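Local structure of mannose-specific lectin 3 chain 2 (Crocus vernus, 3MEZ) at residues A19-R31 against D90-V102. The protein probably binds mannose and weakly agglutinates trypsin-treated rabbit erythrocytes, as one of two chain types of a heterotetrameric bulb-type lectin. Numbering follows the deposited sequence.
Sequences AQLATRDYSLVMR and DYVLILQINGQAV
Two beta-hairpins from different sheets of the bulb-lectin beta-prism pack against each other here, L95 of one lying on the 20-23/26-30 ladder of the other. L95 CD2 lies over the paired backbones, 3.5 Å from L21 O and close to CA of A22 and S27; chi1 (-177°) carries CG away from the backbone N, and chi2 turns this methyl onto the ladder. Deeper in, L93 CD1 meets L28 CD1 tip to tip at 3.8 Å and L21 CD1 at 3.9 Å. No hydrogen bond crosses directly between the segments; in this three-sheet prism the hairpins join mainly through apolar contact, strands 20-23 and 92-95 being inclined at 48°. Toward the turns, T23 sets its methyl CG2 3.3 Å from L95 O, while its OG1 is hydrogen-bonded to D1 OD2 of the neighbouring mannose-specific lectin 3 chain 1. The Y26 ring lies on G99 at the end of the type I turn from Q96: G99 CA stands 3.5 Å from the ring centroid, 16° off the normal, a CH-pi contact. A water in the ring plane, its oxygen 2.6 Å from Y26 OH, donates to I97 O. Outermost, the R24 guanidinium lays one face on I97, whose CB sits over its centre, 3.7 Å from CZ.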
loop_
_atom_site.group_PDB
_atom_site.type_symbol
_atom_site.label_atom_id
_atom_site.label_comp_id
_atom_site.label_asym_id
_atom_site.label_seq_id
_atom_site.Cartn_x
_atom_site.Cartn_y
_atom_site.Cartn_z
ATOM N N ALA B 19 -3.594 8.130 6.968
ATOM C CA ALA B 19 -2.793 8.295 5.783
ATOM C C ALA B 19 -3.259 9.529 4.983
ATOM O O ALA B 19 -4.379 9.867 5.019
ATOM C CB ALA B 19 -2.886 7.112 4.967
ATOM N N GLN B 20 -2.343 10.198 4.310
ATOM C CA GLN B 20 -2.661 11.404 3.599
ATOM C C GLN B 20 -1.939 11.619 2.286
ATOM O O GLN B 20 -0.932 11.021 2.011
ATOM C CB GLN B 20 -2.434 12.623 4.478
ATOM C CG GLN B 20 -1.005 12.894 4.780
ATOM C CD GLN B 20 -0.771 14.112 5.661
ATOM O OE1 GLN B 20 -1.360 14.272 6.685
ATOM N NE2 GLN B 20 0.111 14.938 5.247
ATOM N N LEU B 21 -2.517 12.512 1.504
ATOM C CA LEU B 21 -1.845 13.214 0.450
ATOM C C LEU B 21 -1.532 14.595 0.981
ATOM O O LEU B 21 -2.252 15.099 1.784
ATOM C CB LEU B 21 -2.691 13.350 -0.782
ATOM C CG LEU B 21 -3.296 12.147 -1.468
ATOM C CD1 LEU B 21 -4.077 12.503 -2.641
ATOM C CD2 LEU B 21 -2.295 11.120 -1.802
ATOM N N ALA B 22 -0.425 15.157 0.540
ATOM C CA ALA B 22 0.054 16.434 0.983
ATOM C C ALA B 22 0.721 17.213 -0.127
ATOM O O ALA B 22 1.450 16.655 -0.878
ATOM C CB ALA B 22 1.026 16.231 2.072
ATOM N N THR B 23 0.474 18.514 -0.184
ATOM C CA THR B 23 1.277 19.460 -0.930
ATOM C C THR B 23 1.192 20.846 -0.326
ATOM O O THR B 23 0.146 21.276 0.040
ATOM C CB THR B 23 0.931 19.494 -2.415
ATOM O OG1 THR B 23 1.852 20.326 -3.104
ATOM C CG2 THR B 23 -0.379 20.030 -2.634
ATOM N N ARG B 24 2.322 21.512 -0.223
ATOM C CA ARG B 24 2.407 22.794 0.451
ATOM C C ARG B 24 1.801 22.637 1.834
ATOM O O ARG B 24 2.176 21.771 2.513
ATOM C CB ARG B 24 1.775 23.902 -0.351
ATOM C CG ARG B 24 2.328 23.997 -1.718
ATOM C CD ARG B 24 1.988 25.289 -2.465
ATOM N NE ARG B 24 2.646 25.398 -3.749
ATOM C CZ ARG B 24 2.426 26.355 -4.630
ATOM N NH1 ARG B 24 1.574 27.275 -4.388
ATOM N NH2 ARG B 24 3.064 26.382 -5.749
ATOM N N ASP B 25 0.865 23.500 2.204
ATOM C CA ASP B 25 0.187 23.414 3.471
ATOM C C ASP B 25 -1.132 22.658 3.440
ATOM O O ASP B 25 -1.809 22.629 4.396
ATOM C CB ASP B 25 0.042 24.785 4.149
ATOM C CG ASP B 25 -0.693 25.788 3.321
ATOM O OD1 ASP B 25 -0.869 25.595 2.123
ATOM O OD2 ASP B 25 -1.056 26.811 3.887
ATOM N N TYR B 26 -1.446 22.050 2.312
ATOM C CA TYR B 26 -2.639 21.242 2.109
ATOM C C TYR B 26 -2.395 19.775 2.419
ATOM O O TYR B 26 -1.375 19.254 2.140
ATOM C CB TYR B 26 -3.151 21.343 0.677
ATOM C CG TYR B 26 -3.508 22.712 0.202
ATOM C CD1 TYR B 26 -2.693 23.389 -0.650
ATOM C CD2 TYR B 26 -4.658 23.325 0.602
ATOM C CE1 TYR B 26 -3.013 24.620 -1.078
ATOM C CE2 TYR B 26 -4.987 24.549 0.175
ATOM C CZ TYR B 26 -4.165 25.195 -0.664
ATOM O OH TYR B 26 -4.469 26.424 -1.077
ATOM N N SER B 27 -3.385 19.145 3.002
ATOM C CA SER B 27 -3.436 17.709 3.132
ATOM C C SER B 27 -4.828 17.111 2.905
ATOM O O SER B 27 -5.802 17.687 3.260
ATOM C CB SER B 27 -2.905 17.311 4.491
ATOM O OG SER B 27 -3.662 17.857 5.523
ATOM N N LEU B 28 -4.891 15.943 2.315
ATOM C CA LEU B 28 -6.104 15.174 2.293
ATOM C C LEU B 28 -5.920 13.962 3.136
ATOM O O LEU B 28 -5.217 13.103 2.740
ATOM C CB LEU B 28 -6.352 14.721 0.880
ATOM C CG LEU B 28 -7.673 14.546 0.142
ATOM C CD1 LEU B 28 -7.693 13.358 -0.702
ATOM C CD2 LEU B 28 -8.890 14.643 0.970
ATOM N N VAL B 29 -6.610 13.905 4.258
ATOM C CA VAL B 29 -6.485 12.831 5.244
ATOM C C VAL B 29 -7.696 11.883 5.341
ATOM O O VAL B 29 -8.794 12.305 5.514
ATOM C CB VAL B 29 -6.264 13.394 6.659
ATOM C CG1 VAL B 29 -5.975 12.312 7.598
ATOM C CG2 VAL B 29 -5.170 14.406 6.693
ATOM N N MET B 30 -7.444 10.593 5.231
ATOM C CA MET B 30 -8.447 9.603 5.534
ATOM C C MET B 30 -8.269 9.281 6.996
ATOM O O MET B 30 -7.463 8.493 7.377
ATOM C CB MET B 30 -8.291 8.362 4.686
ATOM C CG MET B 30 -9.303 7.318 4.933
ATOM S SD MET B 30 -10.964 7.827 4.461
ATOM C CE MET B 30 -11.833 7.712 5.926
ATOM N N ARG B 31 -9.051 9.956 7.801
ATOM C CA ARG B 31 -8.954 9.913 9.235
ATOM C C ARG B 31 -9.415 8.599 9.844
ATOM O O ARG B 31 -10.198 7.898 9.278
ATOM C CB ARG B 31 -9.727 11.083 9.847
ATOM C CG ARG B 31 -9.237 12.462 9.488
ATOM C CD ARG B 31 -10.025 13.551 10.202
ATOM N NE ARG B 31 -9.344 14.836 10.163
ATOM C CZ ARG B 31 -9.828 15.994 10.599
ATOM N NH1 ARG B 31 -11.010 16.073 11.125
ATOM N NH2 ARG B 31 -9.105 17.064 10.522
ATOM N N ASP B 90 -7.477 3.516 -15.943
ATOM C CA ASP B 90 -6.650 3.954 -14.839
ATOM C C ASP B 90 -6.792 5.459 -14.597
ATOM O O ASP B 90 -6.721 6.222 -15.492
ATOM C CB ASP B 90 -5.207 3.576 -15.086
ATOM C CG ASP B 90 -5.008 2.088 -15.253
ATOM O OD1 ASP B 90 -5.737 1.312 -14.701
ATOM O OD2 ASP B 90 -4.108 1.730 -15.946
ATOM N N TYR B 91 -7.009 5.822 -13.357
ATOM C CA TYR B 91 -7.299 7.177 -12.948
ATOM C C TYR B 91 -6.300 7.684 -11.897
ATOM O O TYR B 91 -5.569 6.930 -11.319
ATOM C CB TYR B 91 -8.715 7.315 -12.439
ATOM C CG TYR B 91 -9.801 7.172 -13.471
ATOM C CD1 TYR B 91 -10.097 5.958 -14.014
ATOM C CD2 TYR B 91 -10.525 8.268 -13.905
ATOM C CE1 TYR B 91 -11.094 5.827 -14.932
ATOM C CE2 TYR B 91 -11.473 8.144 -14.792
ATOM C CZ TYR B 91 -11.753 6.935 -15.329
ATOM O OH TYR B 91 -12.720 6.811 -16.228
ATOM N N VAL B 92 -6.250 8.983 -11.729
ATOM C CA VAL B 92 -5.371 9.565 -10.794
ATOM C C VAL B 92 -6.088 10.654 -9.999
ATOM O O VAL B 92 -6.845 11.382 -10.525
ATOM C CB VAL B 92 -4.118 10.011 -11.544
ATOM C CG1 VAL B 92 -4.166 11.436 -11.907
ATOM C CG2 VAL B 92 -2.963 9.605 -10.890
ATOM N N LEU B 93 -5.884 10.658 -8.706
ATOM C CA LEU B 93 -6.353 11.693 -7.806
ATOM C C LEU B 93 -5.121 12.507 -7.443
ATOM O O LEU B 93 -4.199 11.984 -6.875
ATOM C CB LEU B 93 -6.916 11.093 -6.546
ATOM C CG LEU B 93 -7.872 11.726 -5.525
ATOM C CD1 LEU B 93 -7.545 11.521 -4.066
ATOM C CD2 LEU B 93 -8.243 13.122 -5.792
ATOM N N ILE B 94 -5.133 13.774 -7.787
ATOM C CA ILE B 94 -4.052 14.673 -7.509
ATOM C C ILE B 94 -4.420 15.746 -6.490
ATOM O O ILE B 94 -5.372 16.428 -6.640
ATOM C CB ILE B 94 -3.573 15.373 -8.786
ATOM C CG1 ILE B 94 -3.225 14.376 -9.880
ATOM C CG2 ILE B 94 -2.397 16.214 -8.520
ATOM C CD1 ILE B 94 -2.943 14.954 -11.135
ATOM N N LEU B 95 -3.617 15.894 -5.457
ATOM C CA LEU B 95 -3.795 17.016 -4.575
ATOM C C LEU B 95 -2.954 18.149 -5.116
ATOM O O LEU B 95 -1.782 18.161 -4.995
ATOM C CB LEU B 95 -3.414 16.697 -3.146
ATOM C CG LEU B 95 -3.619 17.775 -2.102
ATOM C CD1 LEU B 95 -5.053 18.118 -1.942
ATOM C CD2 LEU B 95 -3.021 17.410 -0.784
ATOM N N GLN B 96 -3.622 19.067 -5.772
ATOM C CA GLN B 96 -2.993 20.158 -6.487
ATOM C C GLN B 96 -2.524 21.363 -5.662
ATOM O O GLN B 96 -3.045 21.660 -4.650
ATOM C CB GLN B 96 -3.880 20.641 -7.639
ATOM C CG GLN B 96 -4.481 19.596 -8.474
ATOM C CD GLN B 96 -5.303 20.122 -9.606
ATOM O OE1 GLN B 96 -5.759 21.235 -9.581
ATOM N NE2 GLN B 96 -5.510 19.302 -10.581
ATOM N N ILE B 97 -1.589 22.100 -6.222
ATOM C CA ILE B 97 -1.046 23.288 -5.590
ATOM C C ILE B 97 -2.050 24.407 -5.396
ATOM O O ILE B 97 -1.859 25.210 -4.580
ATOM C CB ILE B 97 0.187 23.854 -6.290
ATOM C CG1 ILE B 97 -0.151 24.234 -7.702
ATOM C CG2 ILE B 97 1.335 22.891 -6.254
ATOM C CD1 ILE B 97 0.769 25.126 -8.292
ATOM N N ASN B 98 -3.140 24.383 -6.136
ATOM C CA ASN B 98 -4.208 25.350 -6.013
ATOM C C ASN B 98 -5.245 24.999 -4.935
ATOM O O ASN B 98 -6.255 25.630 -4.839
ATOM C CB ASN B 98 -4.893 25.609 -7.354
ATOM C CG ASN B 98 -5.799 24.467 -7.784
ATOM O OD1 ASN B 98 -5.745 23.403 -7.259
ATOM N ND2 ASN B 98 -6.630 24.728 -8.733
ATOM N N GLY B 99 -4.965 23.966 -4.162
ATOM C CA GLY B 99 -5.804 23.514 -3.091
ATOM C C GLY B 99 -6.973 22.587 -3.402
ATOM O O GLY B 99 -7.738 22.265 -2.572
ATOM N N GLN B 100 -7.078 22.150 -4.622
ATOM C CA GLN B 100 -8.140 21.263 -5.016
ATOM C C GLN B 100 -7.616 19.870 -5.150
ATOM O O GLN B 100 -6.551 19.683 -5.633
ATOM C CB GLN B 100 -8.741 21.654 -6.363
ATOM C CG GLN B 100 -9.564 22.842 -6.342
ATOM C CD GLN B 100 -9.931 23.324 -7.674
ATOM O OE1 GLN B 100 -10.584 22.661 -8.422
ATOM N NE2 GLN B 100 -9.539 24.514 -7.961
ATOM N N ALA B 101 -8.423 18.915 -4.745
ATOM C CA ALA B 101 -8.211 17.522 -5.044
ATOM C C ALA B 101 -9.051 17.172 -6.246
ATOM O O ALA B 101 -10.214 17.361 -6.215
ATOM C CB ALA B 101 -8.563 16.677 -3.888
ATOM N N VAL B 102 -8.396 16.703 -7.292
ATOM C CA VAL B 102 -8.975 16.403 -8.585
ATOM C C VAL B 102 -8.667 14.994 -9.109
ATOM O O VAL B 102 -7.557 14.553 -9.113
ATOM C CB VAL B 102 -8.525 17.437 -9.653
ATOM C CG1 VAL B 102 -9.319 17.311 -10.928
ATOM C CG2 VAL B 102 -8.603 18.795 -9.126
HETATM O O HOH W 1 -2.908 27.485 -2.907
#